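Local coordinates for carboxypeptidase 1 (Deinococcus radiodurans str. R1, PDB 5GIV), which probably releases amino acids one after another from the C-terminus of peptides, as a zinc-dependent M32 metallocarboxypeptidase of broad specificity, at residues W10-E15 / G67-A72; R300-L305 / N462-G467; A430-A435 / H456-E461. All blocks are in the same frame, centred on the assembly; numbering follows the deposited sequence.

Contact 1: residues W10-E15 / G67-A72; sequences WQQLTE and GKLLDA
Leu13 and Gln12 meet Leu69 and Leu70 in a small apolar helix-to-helix contact, partly open to solvent, between the first turns of helix 8-36 and the short helix 64-75. The segment axes come within 10.0 Å and run at 128° to each other, so the helices cross in a roughly antiparallel sense and touch over a short length. Leu13 and Leu69 share the contact about equally, with Leu70 and Gln12 adding less. Leu13 CG lies anti to the carbonyl carbon (chi1 -85°), which brings a side chain that leaves the backbone beside the interface round into it. The methyl CD2 meets Leu70 CD2, methyl to methyl, at 3.6 Å, and the same Leu13 CD2 lies 3.8 Å from Leu69 CB. The Leu13 and Leu69 side chains slide past each other in opposite directions. On the solvent side Leu69 CD2 comes up against Gln12 CB at 3.4 Å, the closest approach of the contact. There the glutamine serves through its aliphatic base, crossing Leu69 at about a right angle, while its extended chain runs on past the methyl, with Gln12 OE1 still 3.8 Å from Leu69 CD2. With only a methyl at Leu13, as in an alanine, a gap is likely to open in front of Leu69 CB, and Leu70 CD2 would probably lose its neighbour from helix 8-36. Around the contact, Ala90 and Arg91 of helix 81-99 touch Leu70, and Tyr66 and Ala73 of helix 64-75 touch Leu13. This is helix-on-helix leucine packing at the periphery of a mainly helical M32 peptidase, away from the zinc site.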
loop_
_atom_site.group_PDB
_atom_site.type_symbol
_atom_site.label_atom_id
_atom_site.label_comp_id
_atom_site.label_asym_id
_atom_site.label_seq_id
_atom_site.Cartn_x
_atom_site.Cartn_y
_atom_site.Cartn_z
ATOM N N TRP A 10 -5.804 -8.654 -32.540
ATOM C CA TRP A 10 -4.659 -8.046 -31.867
ATOM C C TRP A 10 -5.094 -7.160 -30.705
ATOM O O TRP A 10 -4.470 -7.184 -29.639
ATOM C CB TRP A 10 -3.818 -7.252 -32.869
ATOM C CG TRP A 10 -2.589 -6.588 -32.264
ATOM C CD1 TRP A 10 -2.466 -5.280 -31.891
ATOM C CD2 TRP A 10 -1.328 -7.209 -31.963
ATOM N NE1 TRP A 10 -1.204 -5.044 -31.387
ATOM C CE2 TRP A 10 -0.489 -6.212 -31.419
ATOM C CE3 TRP A 10 -0.826 -8.507 -32.106
ATOM C CZ2 TRP A 10 0.818 -6.472 -31.019
ATOM C CZ3 TRP A 10 0.475 -8.764 -31.709
ATOM C CH2 TRP A 10 1.281 -7.749 -31.174
ATOM N N GLN A 11 -6.172 -6.391 -30.878
ATOM C CA GLN A 11 -6.660 -5.561 -29.779
ATOM C C GLN A 11 -6.986 -6.416 -28.561
ATOM O O GLN A 11 -6.722 -6.019 -27.419
ATOM C CB GLN A 11 -7.883 -4.756 -30.228
ATOM C CG GLN A 11 -8.889 -4.440 -29.122
ATOM C CD GLN A 11 -8.427 -3.340 -28.174
ATOM O OE1 GLN A 11 -7.697 -2.428 -28.571
ATOM N NE2 GLN A 11 -8.858 -3.422 -26.910
ATOM N N GLN A 12 -7.555 -7.599 -28.788
ATOM C CA GLN A 12 -7.862 -8.502 -27.686
ATOM C C GLN A 12 -6.590 -8.981 -26.996
ATOM O O GLN A 12 -6.544 -9.080 -25.766
ATOM C CB GLN A 12 -8.668 -9.690 -28.205
ATOM C CG GLN A 12 -10.114 -9.370 -28.510
ATOM C CD GLN A 12 -10.807 -10.491 -29.255
ATOM O OE1 GLN A 12 -10.850 -11.634 -28.791
ATOM N NE2 GLN A 12 -11.343 -10.173 -30.426
ATOM N N LEU A 13 -5.543 -9.277 -27.772
ATOM C CA LEU A 13 -4.276 -9.694 -27.180
ATOM C C LEU A 13 -3.698 -8.604 -26.289
ATOM O O LEU A 13 -3.301 -8.866 -25.148
ATOM C CB LEU A 13 -3.280 -10.062 -28.278
ATOM C CG LEU A 13 -3.343 -11.488 -28.814
ATOM C CD1 LEU A 13 -2.421 -11.646 -30.012
ATOM C CD2 LEU A 13 -2.967 -12.463 -27.709
ATOM N N THR A 14 -3.652 -7.366 -26.789
ATOM C CA THR A 14 -3.100 -6.280 -25.985
ATOM C C THR A 14 -3.932 -6.050 -24.730
ATOM O O THR A 14 -3.387 -5.738 -23.663
ATOM C CB THR A 14 -2.993 -4.999 -26.815
ATOM O OG1 THR A 14 -4.253 -4.724 -27.434
ATOM C CG2 THR A 14 -1.944 -5.167 -27.902
ATOM N N GLU A 15 -5.257 -6.196 -24.833
ATOM C CA GLU A 15 -6.103 -6.009 -23.658
ATOM C C GLU A 15 -5.877 -7.125 -22.643
ATOM O O GLU A 15 -5.856 -6.880 -21.429
ATOM C CB GLU A 15 -7.576 -5.950 -24.072
ATOM N N GLY A 67 -4.988 -18.530 -25.323
ATOM C CA GLY A 67 -4.052 -19.353 -26.068
ATOM C C GLY A 67 -4.393 -19.408 -27.542
ATOM O O GLY A 67 -3.503 -19.404 -28.398
ATOM N N LYS A 68 -5.689 -19.447 -27.858
ATOM C CA LYS A 68 -6.103 -19.495 -29.254
ATOM C C LYS A 68 -5.735 -18.210 -29.978
ATOM O O LYS A 68 -5.267 -18.249 -31.121
ATOM C CB LYS A 68 -7.613 -19.770 -29.340
ATOM N N LEU A 69 -5.924 -17.060 -29.324
ATOM C CA LEU A 69 -5.496 -15.805 -29.921
ATOM C C LEU A 69 -4.006 -15.819 -30.230
ATOM O O LEU A 69 -3.589 -15.428 -31.334
ATOM C CB LEU A 69 -5.825 -14.638 -28.979
ATOM C CG LEU A 69 -7.281 -14.170 -28.836
ATOM C CD1 LEU A 69 -8.171 -15.186 -28.124
ATOM C CD2 LEU A 69 -7.329 -12.835 -28.102
ATOM N N LEU A 70 -3.193 -16.351 -29.311
ATOM C CA LEU A 70 -1.756 -16.395 -29.555
ATOM C C LEU A 70 -1.419 -17.289 -30.741
ATOM O O LEU A 70 -0.534 -16.963 -31.542
ATOM C CB LEU A 70 -1.022 -16.884 -28.290
ATOM C CG LEU A 70 -0.953 -15.958 -27.060
ATOM C CD1 LEU A 70 -0.341 -16.686 -25.878
ATOM C CD2 LEU A 70 -0.200 -14.666 -27.345
ATOM N N ASP A 71 -2.106 -18.428 -30.863
ATOM C CA ASP A 71 -1.868 -19.310 -32.005
ATOM C C ASP A 71 -2.187 -18.603 -33.316
ATOM O O ASP A 71 -1.412 -18.667 -34.277
ATOM C CB ASP A 71 -2.692 -20.588 -31.858
ATOM C CG ASP A 71 -2.222 -21.458 -30.703
ATOM O OD1 ASP A 71 -1.111 -21.229 -30.182
ATOM O OD2 ASP A 71 -2.972 -22.374 -30.315
ATOM N N ALA A 72 -3.329 -17.917 -33.372
ATOM C CA ALA A 72 -3.667 -17.164 -34.574
ATOM C C ALA A 72 -2.590 -16.132 -34.881
ATOM O O ALA A 72 -2.039 -16.099 -35.987
ATOM C CB ALA A 72 -5.030 -16.488 -34.414
#

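Contact 2: residues R300-L305 / N462-G467; sequences RLWENL and NVYRHG
Trp302 and Tyr464 reach each other by a single polar bond, a worked example of how a buried indole N-H can be paired across two segments that otherwise do not meet. Trp302 NE1 donates to Tyr464 OH over 3.2 Å, and with an N-H...O angle of 166° the bond is nearly straight. The hydroxyl sits only 3° out of the indole plane, at the ring edge where the N-H points. Tyr464 OH is also hydrogen-bonded to Gln298 OE1, one turn before Trp302 on the same helix, so two partners fix the phenol end. This is the tightly packed part. Leu301 CD2 covers one face of the indole, 3.9 Å above its plane and toward the rim; Leu459 touches both Trp302 and Tyr464; and the rings of Tyr221 and Tyr273 meet Trp302 and Tyr464 respectively.

The loose side lies beyond Tyr464, where the chain makes a type I turn from Tyr464 to Gly467, and Gly467 leaves helical conformation with positive phi. Arg465 is exposed there, its CG 4.0 Å above the centre of the His466 ring.

On the far side of helix 292-306 from Tyr464, Arg300 NH1 forms a salt bridge with Glu303 OE2 at 2.9 Å. Glu303 OE2 is also hydrogen-bonded to ND1 of His266, a zinc ligand, and so is placed to orient that imidazole from the second shell. Helix 292-306, which carries the zinc ligand Glu296, is flanked by helix 257-275, bearing the HExxH histidines and touching Trp302 through Leu272, by helix 453-464, and by helix 420-439, whose Asn426 and Ser429 touch Arg300.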
loop_
_atom_site.group_PDB
_atom_site.type_symbol
_atom_site.label_atom_id
_atom_site.label_comp_id
_atom_site.label_asym_id
_atom_site.label_seq_id
_atom_site.Cartn_x
_atom_site.Cartn_y
_atom_site.Cartn_z
ATOM N N ARG A 300 24.284 -4.353 -9.056
ATOM C CA ARG A 300 25.701 -4.385 -8.726
ATOM C C ARG A 300 26.477 -3.292 -9.449
ATOM O O ARG A 300 27.485 -2.797 -8.931
ATOM C CB ARG A 300 26.272 -5.760 -9.054
ATOM C CG ARG A 300 25.755 -6.851 -8.126
ATOM C CD ARG A 300 26.072 -6.524 -6.669
ATOM N NE ARG A 300 25.962 -7.704 -5.822
ATOM C CZ ARG A 300 26.270 -7.736 -4.527
ATOM N NH1 ARG A 300 26.720 -6.643 -3.915
ATOM N NH2 ARG A 300 26.153 -8.873 -3.848
ATOM N N LEU A 301 26.047 -2.913 -10.650
ATOM C CA LEU A 301 26.735 -1.839 -11.346
ATOM C C LEU A 301 26.616 -0.534 -10.564
ATOM O O LEU A 301 27.624 0.100 -10.226
ATOM C CB LEU A 301 26.172 -1.699 -12.761
ATOM C CG LEU A 301 26.815 -0.687 -13.719
ATOM C CD1 LEU A 301 26.580 -1.063 -15.195
ATOM C CD2 LEU A 301 26.286 0.730 -13.427
ATOM N N TRP A 302 25.387 -0.154 -10.203
ATOM C CA TRP A 302 25.194 1.102 -9.490
ATOM C C TRP A 302 25.665 1.016 -8.045
ATOM O O TRP A 302 26.105 2.024 -7.484
ATOM C CB TRP A 302 23.731 1.523 -9.556
ATOM C CG TRP A 302 23.306 1.949 -10.937
ATOM C CD1 TRP A 302 22.599 1.212 -11.846
ATOM C CD2 TRP A 302 23.607 3.198 -11.580
ATOM N NE1 TRP A 302 22.417 1.936 -13.001
ATOM C CE2 TRP A 302 23.024 3.157 -12.866
ATOM C CE3 TRP A 302 24.293 4.351 -11.186
ATOM C CZ2 TRP A 302 23.110 4.224 -13.764
ATOM C CZ3 TRP A 302 24.374 5.421 -12.089
ATOM C CH2 TRP A 302 23.789 5.342 -13.361
ATOM N N GLU A 303 25.617 -0.165 -7.432
ATOM C CA GLU A 303 26.073 -0.278 -6.052
ATOM C C GLU A 303 27.597 -0.326 -5.977
ATOM O O GLU A 303 28.212 0.484 -5.278
ATOM C CB GLU A 303 25.473 -1.523 -5.381
ATOM C CG GLU A 303 26.019 -1.808 -3.980
ATOM C CD GLU A 303 25.876 -3.271 -3.528
ATOM O OE1 GLU A 303 26.310 -3.590 -2.403
ATOM O OE2 GLU A 303 25.331 -4.106 -4.284
ATOM N N ASN A 304 28.219 -1.256 -6.709
ATOM C CA ASN A 304 29.664 -1.503 -6.594
ATOM C C ASN A 304 30.468 -0.625 -7.549
ATOM O O ASN A 304 31.243 0.234 -7.119
ATOM C CB ASN A 304 29.977 -2.978 -6.860
ATOM C CG ASN A 304 29.515 -3.898 -5.742
ATOM O OD1 ASN A 304 29.320 -3.472 -4.600
ATOM N ND2 ASN A 304 29.363 -5.179 -6.064
ATOM N N LEU A 305 30.302 -0.847 -8.851
ATOM C CA LEU A 305 31.149 -0.171 -9.826
ATOM C C LEU A 305 31.057 1.338 -9.670
ATOM O O LEU A 305 32.067 2.042 -9.753
ATOM C CB LEU A 305 30.754 -0.602 -11.238
ATOM C CG LEU A 305 31.198 -2.032 -11.553
ATOM C CD1 LEU A 305 30.536 -2.510 -12.808
ATOM C CD2 LEU A 305 32.701 -2.097 -11.707
ATOM N N ASN A 462 21.005 0.606 -24.327
ATOM C CA ASN A 462 21.572 -0.679 -24.712
ATOM C C ASN A 462 21.068 -1.853 -23.877
ATOM O O ASN A 462 21.262 -3.002 -24.289
ATOM C CB ASN A 462 23.099 -0.613 -24.638
ATOM C CG ASN A 462 23.677 0.343 -25.664
ATOM O OD1 ASN A 462 23.918 -0.032 -26.802
ATOM N ND2 ASN A 462 23.886 1.584 -25.264
ATOM N N VAL A 463 20.421 -1.603 -22.732
ATOM C CA VAL A 463 19.997 -2.688 -21.851
ATOM C C VAL A 463 18.537 -2.523 -21.459
ATOM O O VAL A 463 17.713 -3.405 -21.723
ATOM C CB VAL A 463 20.871 -2.762 -20.589
ATOM C CG1 VAL A 463 20.508 -3.998 -19.769
ATOM C CG2 VAL A 463 22.348 -2.726 -20.946
ATOM N N TYR A 464 18.209 -1.400 -20.809
ATOM C CA TYR A 464 16.916 -1.278 -20.138
ATOM C C TYR A 464 15.760 -1.262 -21.129
ATOM O O TYR A 464 14.780 -2.005 -20.966
ATOM C CB TYR A 464 16.869 -0.009 -19.283
ATOM C CG TYR A 464 17.947 0.101 -18.229
ATOM C CD1 TYR A 464 18.755 -0.979 -17.910
ATOM C CD2 TYR A 464 18.175 1.305 -17.574
ATOM C CE1 TYR A 464 19.752 -0.861 -16.962
ATOM C CE2 TYR A 464 19.164 1.426 -16.627
ATOM C CZ TYR A 464 19.948 0.344 -16.323
ATOM O OH TYR A 464 20.934 0.470 -15.373
ATOM N N ARG A 465 15.841 -0.407 -22.155
ATOM C CA ARG A 465 14.647 -0.144 -22.947
ATOM C C ARG A 465 14.104 -1.413 -23.572
ATOM O O ARG A 465 12.888 -1.529 -23.774
ATOM C CB ARG A 465 14.929 0.900 -24.027
ATOM C CG ARG A 465 15.870 0.437 -25.147
ATOM C CD ARG A 465 16.011 1.503 -26.222
ATOM N NE ARG A 465 16.952 1.098 -27.268
ATOM C CZ ARG A 465 16.637 0.907 -28.547
ATOM N NH1 ARG A 465 15.386 1.079 -28.974
ATOM N NH2 ARG A 465 17.583 0.532 -29.400
ATOM N N HIS A 466 14.980 -2.378 -23.876
ATOM C CA HIS A 466 14.537 -3.583 -24.566
ATOM C C HIS A 466 13.708 -4.524 -23.697
ATOM O O HIS A 466 12.960 -5.338 -24.246
ATOM C CB HIS A 466 15.731 -4.334 -25.155
ATOM C CG HIS A 466 16.494 -3.538 -26.163
ATOM N ND1 HIS A 466 17.811 -3.167 -25.989
ATOM C CD2 HIS A 466 16.107 -3.011 -27.348
ATOM C CE1 HIS A 466 18.208 -2.461 -27.030
ATOM N NE2 HIS A 466 17.190 -2.346 -27.866
ATOM N N GLY A 467 13.803 -4.439 -22.372
ATOM C CA GLY A 467 13.059 -5.380 -21.554
ATOM C C GLY A 467 13.346 -6.816 -21.953
ATOM O O GLY A 467 14.501 -7.248 -21.932
#

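Contact 3: residues A430-A435 / H456-E461; sequences AQFYAA and HGWLRE
Ala435 and Trp458 lead the crossing of helix 420-439 with helix 453-464, beside helix 292-306, which carries the zinc ligand Glu296. The segment axes pass 10.4 Å apart at 114°, and a flat aromatic side chain spans the space between them. Trp458 has CG anti to the backbone N (chi1 -170°), a torsion that sends the indole straight across to the other helix. Ala435 C rides 3.7 Å above one face of the Trp458 ring, displaced toward the rim, while the alanine methyl meets the CZ2-CH2 side from beyond the ring, Ala435 CB lying 3.3 Å from Trp458 CH2, a close fit. The small alanine side chain probably lets the indole lie this near the helix. Further along, Trp458 CZ3 comes within 3.5 Å of Phe432 O, approaching it obliquely.

The aromatic side chain of Phe432 is a looser partner. Its CD1 stands 4.5 Å from Trp458 CZ3, and Phe432 CB is 4.4 Å from Leu459 CD2, the same methyl that lies in the indole plane at its edge. Leu459 thereby fills the angle between the tryptophan and the phenylalanine. The ring of Phe432 is packed from other directions as well, by Ile476 and Ala479 of helix 472-480 and by Ser297 and Gln298 of helix 292-306. Its side chain lies about 9 Å from that of Glu296, so the contact is near the zinc site without being part of it. What results is an aromatic-alanine helix crossing in the mainly helical M32 fold, next to the helix that supplies a metal ligand.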
loop_
_atom_site.group_PDB
_atom_site.type_symbol
_atom_site.label_atom_id
_atom_site.label_comp_id
_atom_site.label_asym_id
_atom_site.label_seq_id
_atom_site.Cartn_x
_atom_site.Cartn_y
_atom_site.Cartn_z
ATOM N N ALA A 430 30.420 -5.681 -14.400
ATOM C CA ALA A 430 31.642 -5.106 -14.965
ATOM C C ALA A 430 31.659 -5.178 -16.489
ATOM O O ALA A 430 32.220 -4.290 -17.143
ATOM C CB ALA A 430 32.874 -5.807 -14.395
ATOM N N GLN A 431 31.084 -6.235 -17.067
ATOM C CA GLN A 431 31.035 -6.354 -18.521
ATOM C C GLN A 431 30.175 -5.249 -19.120
ATOM O O GLN A 431 30.574 -4.595 -20.089
ATOM C CB GLN A 431 30.515 -7.741 -18.910
ATOM C CG GLN A 431 30.467 -8.043 -20.409
ATOM C CD GLN A 431 30.255 -9.537 -20.701
ATOM O OE1 GLN A 431 30.440 -10.380 -19.824
ATOM N NE2 GLN A 431 29.857 -9.862 -21.937
ATOM N N PHE A 432 28.989 -5.016 -18.548
ATOM C CA PHE A 432 28.165 -3.907 -19.016
ATOM C C PHE A 432 28.856 -2.575 -18.774
ATOM O O PHE A 432 28.841 -1.691 -19.635
ATOM C CB PHE A 432 26.802 -3.913 -18.324
ATOM C CG PHE A 432 25.842 -4.900 -18.897
ATOM C CD1 PHE A 432 25.503 -4.847 -20.243
ATOM C CD2 PHE A 432 25.272 -5.875 -18.100
ATOM C CE1 PHE A 432 24.621 -5.754 -20.781
ATOM C CE2 PHE A 432 24.381 -6.789 -18.635
ATOM C CZ PHE A 432 24.057 -6.732 -19.974
ATOM N N TYR A 433 29.483 -2.421 -17.614
ATOM C CA TYR A 433 30.069 -1.135 -17.278
ATOM C C TYR A 433 31.194 -0.775 -18.237
ATOM O O TYR A 433 31.262 0.362 -18.716
ATOM C CB TYR A 433 30.569 -1.165 -15.844
ATOM C CG TYR A 433 31.138 0.136 -15.375
ATOM C CD1 TYR A 433 30.312 1.122 -14.861
ATOM C CD2 TYR A 433 32.510 0.384 -15.443
ATOM C CE1 TYR A 433 30.832 2.323 -14.413
ATOM C CE2 TYR A 433 33.038 1.586 -15.003
ATOM C CZ TYR A 433 32.193 2.549 -14.488
ATOM O OH TYR A 433 32.707 3.743 -14.043
ATOM N N ALA A 434 32.076 -1.739 -18.540
ATOM C CA ALA A 434 33.202 -1.480 -19.433
ATOM C C ALA A 434 32.722 -1.099 -20.826
ATOM O O ALA A 434 33.329 -0.251 -21.493
ATOM C CB ALA A 434 34.121 -2.698 -19.499
ATOM N N ALA A 435 31.652 -1.740 -21.300
ATOM C CA ALA A 435 31.078 -1.339 -22.576
ATOM C C ALA A 435 30.595 0.104 -22.518
ATOM O O ALA A 435 30.726 0.847 -23.496
ATOM C CB ALA A 435 29.942 -2.280 -22.970
ATOM N N HIS A 456 23.950 6.212 -17.392
ATOM C CA HIS A 456 22.547 5.807 -17.386
ATOM C C HIS A 456 21.965 5.800 -18.795
ATOM O O HIS A 456 21.259 4.857 -19.177
ATOM C CB HIS A 456 21.758 6.726 -16.451
ATOM C CG HIS A 456 20.320 6.353 -16.293
ATOM N ND1 HIS A 456 19.303 7.061 -16.887
ATOM C CD2 HIS A 456 19.730 5.324 -15.642
ATOM C CE1 HIS A 456 18.143 6.502 -16.589
ATOM N NE2 HIS A 456 18.376 5.441 -15.839
ATOM N N GLY A 457 22.275 6.828 -19.593
ATOM C CA GLY A 457 21.783 6.860 -20.962
ATOM C C GLY A 457 22.244 5.656 -21.760
ATOM O O GLY A 457 21.449 5.011 -22.450
ATOM N N TRP A 458 23.524 5.304 -21.636
ATOM C CA TRP A 458 24.028 4.129 -22.334
ATOM C C TRP A 458 23.286 2.869 -21.891
ATOM O O TRP A 458 22.864 2.058 -22.721
ATOM C CB TRP A 458 25.533 3.983 -22.083
ATOM C CG TRP A 458 26.161 2.934 -22.957
ATOM C CD1 TRP A 458 26.744 3.126 -24.182
ATOM C CD2 TRP A 458 26.260 1.531 -22.683
ATOM N NE1 TRP A 458 27.196 1.932 -24.683
ATOM C CE2 TRP A 458 26.913 0.935 -23.787
ATOM C CE3 TRP A 458 25.868 0.719 -21.606
ATOM C CZ2 TRP A 458 27.184 -0.430 -23.847
ATOM C CZ3 TRP A 458 26.137 -0.639 -21.664
ATOM C CH2 TRP A 458 26.789 -1.202 -22.777
ATOM N N LEU A 459 23.124 2.686 -20.581
ATOM C CA LEU A 459 22.454 1.495 -20.068
ATOM C C LEU A 459 20.994 1.464 -20.481
ATOM O O LEU A 459 20.461 0.400 -20.819
ATOM C CB LEU A 459 22.589 1.436 -18.545
ATOM C CG LEU A 459 24.017 1.246 -18.028
ATOM C CD1 LEU A 459 24.101 1.547 -16.545
ATOM C CD2 LEU A 459 24.491 -0.176 -18.291
ATOM N N ARG A 460 20.326 2.617 -20.467
ATOM C CA ARG A 460 18.936 2.646 -20.905
ATOM C C ARG A 460 18.825 2.274 -22.384
ATOM O O ARG A 460 17.974 1.466 -22.772
ATOM C CB ARG A 460 18.322 4.023 -20.636
ATOM C CG ARG A 460 16.839 4.092 -20.946
ATOM C CD ARG A 460 16.339 5.522 -21.026
ATOM N NE ARG A 460 17.102 6.314 -21.990
ATOM C CZ ARG A 460 16.813 6.397 -23.290
ATOM N NH1 ARG A 460 15.773 5.728 -23.795
ATOM N NH2 ARG A 460 17.569 7.142 -24.089
ATOM N N GLU A 461 19.690 2.843 -23.226
ATOM C CA GLU A 461 19.592 2.584 -24.661
ATOM C C GLU A 461 20.021 1.169 -25.029
ATOM O O GLU A 461 19.471 0.589 -25.971
ATOM C CB GLU A 461 20.405 3.611 -25.441
ATOM C CG GLU A 461 19.765 4.981 -25.449
ATOM C CD GLU A 461 20.629 6.036 -26.106
ATOM O OE1 GLU A 461 21.871 5.842 -26.201
ATOM O OE2 GLU A 461 20.047 7.049 -26.565
#

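Contacts 2 and 3 belong together, whereas contact 1 stands apart. Both of the former draw on helix 453-464, their centres lie 6 Å apart, and they join directly where Leu305 CD1 packs on Tyr433 CB at 3.3 Å; contact 3 is nested in the loop that contact 2 closes. Contact 1, with its centre 32 Å from that of contact 2, ties the N-terminal helices at the edge of the molecule. Chemistry follows place: the buried contact 2 depends on one directed polar bond near the metal ligands, the partly buried contact 3 on aromatic and aliphatic packing, and contact 1 on leucine methyls bordered by an exposed glutamine.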